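Local structure of catalase (Bacillus pumilus, 4QOQ) at residues 55-60 with 96-101. The protein probably catalyses the haem-dependent breakdown of hydrogen peroxide to water and oxygen. Sequence-based numbering, arbitrary orientation.
With HEM (protoporphyrin IX containing Fe), chain E; JZ3 (Guaiacol), chain G.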
ATOM      1  N   VAL A  55      -7.185   3.121 -13.818  1.00 14.61           N
ATOM      2  CA  VAL A  55      -7.682   4.522 -13.769  1.00 14.40           C
ATOM      3  C   VAL A  55      -8.577   4.817 -14.981  1.00 13.82           C
ATOM      4  O   VAL A  55      -9.535   5.602 -14.887  1.00 14.82           O
ATOM      5  CB  VAL A  55      -6.509   5.495 -13.612  1.00 14.13           C
ATOM      6  CG1 VAL A  55      -5.622   5.560 -14.821  1.00 16.13           C
ATOM      7  CG2 VAL A  55      -7.034   6.903 -13.263  1.00 16.60           C
ATOM      8  N   VAL A  56      -8.266   4.185 -16.112  1.00 14.14           N
ATOM      9  CA  VAL A  56      -9.202   4.120 -17.241  1.00 14.95           C
ATOM     10  C   VAL A  56      -9.171   2.692 -17.770  1.00 13.49           C
ATOM     11  O   VAL A  56      -8.243   1.976 -17.499  1.00 12.98           O
ATOM     12  CB  VAL A  56      -8.808   5.143 -18.361  1.00 15.76           C
ATOM     13  CG1 VAL A  56      -9.169   6.568 -17.973  1.00 17.51           C
ATOM     14  CG2 VAL A  56      -7.340   5.065 -18.782  1.00 15.82           C
ATOM     15  N   HIS A  57     -10.128   2.329 -18.609  1.00 13.64           N
ATOM     16  CA  HIS A  57     -10.268   0.984 -19.179  1.00 13.10           C
ATOM     17  C   HIS A  57     -10.502  -0.059 -18.101  1.00 14.24           C
ATOM     18  O   HIS A  57     -10.061  -1.206 -18.170  1.00 14.04           O
ATOM     19  CB  HIS A  57      -9.127   0.570 -20.027  1.00 14.03           C
ATOM     20  CG  HIS A  57      -8.927   1.422 -21.278  1.00 13.75           C
ATOM     21  ND1 HIS A  57      -9.268   0.983 -22.528  1.00 14.70           N
ATOM     22  CD2 HIS A  57      -8.407   2.673 -21.454  1.00 13.98           C
ATOM     23  CE1 HIS A  57      -8.960   1.912 -23.431  1.00 14.59           C
ATOM     24  NE2 HIS A  57      -8.407   2.941 -22.801  1.00 14.72           N
ATOM     25  N   ALA A  58     -11.211   0.362 -17.082  1.00 13.41           N
ATOM     26  CA  ALA A  58     -11.415  -0.538 -15.902  1.00 13.91           C
ATOM     27  C   ALA A  58     -12.222  -1.756 -16.232  1.00 15.43           C
ATOM     28  O   ALA A  58     -11.975  -2.837 -15.699  1.00 16.76           O
ATOM     29  CB  ALA A  58     -12.060   0.232 -14.777  1.00 13.60           C
ATOM     30  N   ARG A  59     -13.222  -1.610 -17.122  1.00 14.26           N
ATOM     31  CA  ARG A  59     -14.093  -2.725 -17.554  1.00 14.21           C
ATOM     32  C   ARG A  59     -13.498  -3.416 -18.762  1.00 16.09           C
ATOM     33  O   ARG A  59     -13.183  -2.739 -19.712  1.00 15.70           O
ATOM     34  CB  ARG A  59     -15.521  -2.236 -17.946  1.00 15.01           C
ATOM     35  CG  ARG A  59     -16.312  -3.241 -18.793  1.00 16.06           C
ATOM     36  CD  ARG A  59     -16.633  -4.555 -18.136  1.00 18.60           C
ATOM     37  NE  ARG A  59     -17.886  -4.513 -17.447  1.00 18.52           N
ATOM     38  CZ  ARG A  59     -18.457  -5.554 -16.838  1.00 18.53           C
ATOM     39  NH1 ARG A  59     -17.853  -6.718 -16.740  1.00 19.26           N
ATOM     40  NH2 ARG A  59     -19.655  -5.395 -16.299  1.00 21.91           N
ATOM     41  N   GLY A  60     -13.270  -4.719 -18.676  1.00 16.02           N
ATOM     42  CA  GLY A  60     -12.641  -5.435 -19.771  1.00 19.06           C
ATOM     43  C   GLY A  60     -12.599  -6.911 -19.613  1.00 17.41           C
ATOM     44  O   GLY A  60     -13.017  -7.437 -18.611  1.00 17.01           O
ATOM     45  N   SER A  96     -11.484  -3.669 -23.761  1.00 16.45           N
ATOM     46  CA  SER A  96     -12.090  -2.846 -22.673  1.00 16.53           C
ATOM     47  C   SER A  96     -12.954  -1.700 -23.245  1.00 16.80           C
ATOM     48  O   SER A  96     -12.840  -1.341 -24.384  1.00 17.33           O
ATOM     49  CB  SER A  96     -10.976  -2.288 -21.787  1.00 16.22           C
ATOM     50  OG  SER A  96     -10.001  -1.625 -22.592  1.00 16.13           O
ATOM     51  N   THR A  97     -13.787  -1.133 -22.369  1.00 15.89           N
ATOM     52  CA  THR A  97     -14.293   0.195 -22.529  1.00 17.01           C
ATOM     53  C   THR A  97     -13.320   1.165 -21.921  1.00 16.97           C
ATOM     54  O   THR A  97     -12.180   0.765 -21.613  1.00 17.12           O
ATOM     55  CB  THR A  97     -15.721   0.309 -21.933  1.00 17.06           C
ATOM     56  OG1 THR A  97     -15.693   0.063 -20.538  1.00 16.35           O
ATOM     57  CG2 THR A  97     -16.694  -0.722 -22.602  1.00 17.91           C
ATOM     58  N   VAL A  98     -13.709   2.421 -21.714  1.00 15.71           N
ATOM     59  CA  VAL A  98     -12.755   3.397 -21.230  1.00 15.15           C
ATOM     60  C   VAL A  98     -13.109   4.100 -19.901  1.00 14.57           C
ATOM     61  O   VAL A  98     -12.303   4.119 -18.969  1.00 15.96           O
ATOM     62  CB  VAL A  98     -12.460   4.489 -22.292  1.00 15.78           C
ATOM     63  CG1 VAL A  98     -11.460   5.499 -21.733  1.00 17.16           C
ATOM     64  CG2 VAL A  98     -11.894   3.884 -23.562  1.00 18.39           C
ATOM     65  N   ILE A  99     -14.244   4.742 -19.850  1.00 14.35           N
ATOM     66  CA  ILE A  99     -14.465   5.743 -18.850  1.00 15.07           C
ATOM     67  C   ILE A  99     -15.072   5.158 -17.550  1.00 15.60           C
ATOM     68  O   ILE A  99     -14.667   5.574 -16.462  1.00 14.71           O
ATOM     69  CB  ILE A  99     -15.333   6.892 -19.416  1.00 15.48           C
ATOM     70  CG1 ILE A  99     -14.471   7.700 -20.397  1.00 16.61           C
ATOM     71  CG2 ILE A  99     -15.873   7.788 -18.365  1.00 16.90           C
ATOM     72  CD1 ILE A  99     -13.245   8.444 -19.865  1.00 19.17           C
ATOM     73  N   HIS A 100     -16.060   4.312 -17.691  1.00 15.58           N
ATOM     74  CA  HIS A 100     -16.805   3.944 -16.462  1.00 17.87           C
ATOM     75  C   HIS A 100     -16.119   2.826 -15.734  1.00 16.18           C
ATOM     76  O   HIS A 100     -15.183   2.154 -16.274  1.00 15.48           O
ATOM     77  CB  HIS A 100     -18.278   3.669 -16.767  1.00 18.18           C
ATOM     78  CG  HIS A 100     -19.035   4.900 -17.159  1.00 20.19           C
ATOM     79  ND1 HIS A 100     -19.673   5.711 -16.237  1.00 23.13           N
ATOM     80  CD2 HIS A 100     -19.153   5.518 -18.351  1.00 17.21           C
ATOM     81  CE1 HIS A 100     -20.240   6.723 -16.878  1.00 18.44           C
ATOM     82  NE2 HIS A 100     -19.912   6.645 -18.142  1.00 20.09           N
ATOM     83  N   PRO A 101     -16.520   2.604 -14.458  1.00 17.29           N
ATOM     84  CA  PRO A 101     -15.716   1.655 -13.609  1.00 17.55           C
ATOM     85  C   PRO A 101     -15.930   0.175 -13.966  1.00 16.12           C
ATOM     86  O   PRO A 101     -16.709  -0.160 -14.881  1.00 17.56           O
ATOM     87  CB  PRO A 101     -16.244   1.941 -12.203  1.00 18.75           C
ATOM     88  CG  PRO A 101     -16.762   3.381 -12.275  1.00 18.81           C
ATOM     89  CD  PRO A 101     -17.378   3.479 -13.608  1.00 18.25           C
TER
HETATM   90  CHA HEM E 501      -5.259   1.994 -19.935  0.50 15.12           C
HETATM   91  CHB HEM E 501      -2.949   6.259 -19.552  0.50 15.91           C
HETATM   92  CHC HEM E 501      -4.032   7.182 -24.279  0.50 15.79           C
HETATM   93  CHD HEM E 501      -5.421   2.566 -24.772  0.50 15.26           C
HETATM   94  C1A HEM E 501      -4.586   3.094 -19.425  0.50 15.72           C
HETATM   95  C2A HEM E 501      -4.092   3.200 -18.086  0.50 15.51           C
HETATM   96  C3A HEM E 501      -3.431   4.397 -18.000  0.50 15.71           C
HETATM   97  C4A HEM E 501      -3.503   5.012 -19.267  0.50 16.42           C
HETATM   98  CMA HEM E 501      -2.681   5.045 -16.838  0.50 15.62           C
HETATM   99  CAA HEM E 501      -4.271   2.133 -17.031  0.50 14.20           C
HETATM  100  CBA HEM E 501      -3.260   0.989 -17.288  0.50 13.97           C
HETATM  101  CGA HEM E 501      -3.143  -0.081 -16.212  0.50 14.41           C
HETATM  102  O1A HEM E 501      -2.566  -1.180 -16.454  0.50 14.71           O
HETATM  103  O2A HEM E 501      -3.528   0.156 -15.057  0.50 12.88           O
HETATM  104  C1B HEM E 501      -3.069   6.860 -20.827  0.50 16.30           C
HETATM  105  C2B HEM E 501      -2.512   8.163 -21.143  0.50 15.79           C
HETATM  106  C3B HEM E 501      -2.820   8.443 -22.429  0.50 15.27           C
HETATM  107  C4B HEM E 501      -3.564   7.265 -22.952  0.50 16.16           C
HETATM  108  CMB HEM E 501      -1.754   9.088 -20.225  0.50 15.49           C
HETATM  109  CAB HEM E 501      -2.429   9.642 -23.213  0.50 15.84           C
HETATM  110  CBB HEM E 501      -1.298  10.322 -22.904  0.50 16.09           C
HETATM  111  C1C HEM E 501      -4.469   5.990 -24.829  0.50 15.96           C
HETATM  112  C2C HEM E 501      -4.396   5.677 -26.186  0.50 15.81           C
HETATM  113  C3C HEM E 501      -4.772   4.364 -26.324  0.50 15.74           C
HETATM  114  C4C HEM E 501      -5.069   3.863 -25.048  0.50 15.68           C
HETATM  115  CMC HEM E 501      -3.971   6.609 -27.317  0.50 15.07           C
HETATM  116  CAC HEM E 501      -4.768   3.586 -27.556  0.50 15.21           C
HETATM  117  CBC HEM E 501      -3.993   4.016 -28.522  0.50 16.99           C
HETATM  118  C1D HEM E 501      -5.495   2.079 -23.485  0.50 14.93           C
HETATM  119  C2D HEM E 501      -5.909   0.702 -23.243  0.50 14.11           C
HETATM  120  C3D HEM E 501      -5.876   0.547 -21.900  0.50 14.22           C
HETATM  121  C4D HEM E 501      -5.443   1.842 -21.321  0.50 15.08           C
HETATM  122  CMD HEM E 501      -6.307  -0.316 -24.319  0.50 14.10           C
HETATM  123  CAD HEM E 501      -6.261  -0.741 -21.189  0.50 13.96           C
HETATM  124  CBD HEM E 501      -5.113  -1.796 -21.208  0.50 13.97           C
HETATM  125  CGD HEM E 501      -5.513  -3.033 -20.408  0.50 13.90           C
HETATM  126  O1D HEM E 501      -6.228  -3.891 -20.999  0.50 12.84           O
HETATM  127  O2D HEM E 501      -5.155  -3.175 -19.195  0.50 13.61           O
HETATM  128  NA  HEM E 501      -4.206   4.228 -20.147  0.50 16.29           N
HETATM  129  NB  HEM E 501      -3.639   6.369 -21.962  0.50 16.40           N
HETATM  130  NC  HEM E 501      -4.790   4.873 -24.183  0.50 16.26           N
HETATM  131  ND  HEM E 501      -5.210   2.729 -22.322  0.50 16.02           N
HETATM  132 FE   HEM E 501      -4.503   4.472 -22.155  0.50 20.57          FE
HETATM  133  CAA JZ3 G 503     -14.636   8.760 -24.098  1.00 55.42           C
HETATM  134  OAG JZ3 G 503     -15.935   8.324 -24.506  1.00 54.35           O
HETATM  135  CAI JZ3 G 503     -17.161   8.958 -24.397  1.00 57.41           C
HETATM  136  CAF JZ3 G 503     -17.571   9.868 -25.374  1.00 54.48           C
HETATM  137  CAD JZ3 G 503     -18.797  10.511 -25.336  1.00 58.01           C
HETATM  138  CAC JZ3 G 503     -19.680  10.246 -24.300  1.00 66.10           C
HETATM  139  CAE JZ3 G 503     -19.343   9.342 -23.294  1.00 64.89           C
HETATM  140  CAH JZ3 G 503     -18.105   8.671 -23.278  1.00 62.37           C
HETATM  141  OAB JZ3 G 503     -17.801   7.783 -22.260  1.00 59.66           O
HETATM  142  O   HOH W   1     -12.424   3.073 -16.387  1.00 13.21           O
HETATM  143  O   HOH W   2     -13.914   0.924 -18.454  1.00 16.16           O
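The carbonyl O of Val98 takes the backbone N-H of His57 in a nearly straight bond (N to O 2.8 Å, 164° at the hydrogen) and lies 2.8 Å from water 1, which may also donate to it; the same water accepts from Ala58 N and reaches toward His100 O. This ties together two buried loops on the distal side of the haem, one leading into strand 60-69 and the other leaving strand 88-96 of the catalase beta-barrel. His57, which matches the distal histidine of haem catalases, lies with one ring face over the porphyrin, HEM C3D lying over its centre, 3.2 Å above the ring plane. Its opposite face receives CG2 of Val98 in a CH-pi contact, 3.9 Å from the ring centroid, so the imidazole is sandwiched between haem and valine. Ring rotation is further fixed by Ser96, whose OG, placed between its own N and carbonyl carbon (chi1 52°), accepts from His57 ND1 at 2.7 Å and lies close to the ring plane. Were His57 an alanine, Ser96 OG would probably lose this donor and a gap would open between Val98 and the haem. Beside the ring, Val56 CG2 rests on the porphyrin near HEM C1A. Farther from the haem, Thr97 N donates to Arg59 O, while the guanidinium end of Arg59 turns to Ser104 O. Water 2 closes this side, accepting from Arg59 N at 2.9 Å and donating to His100 O.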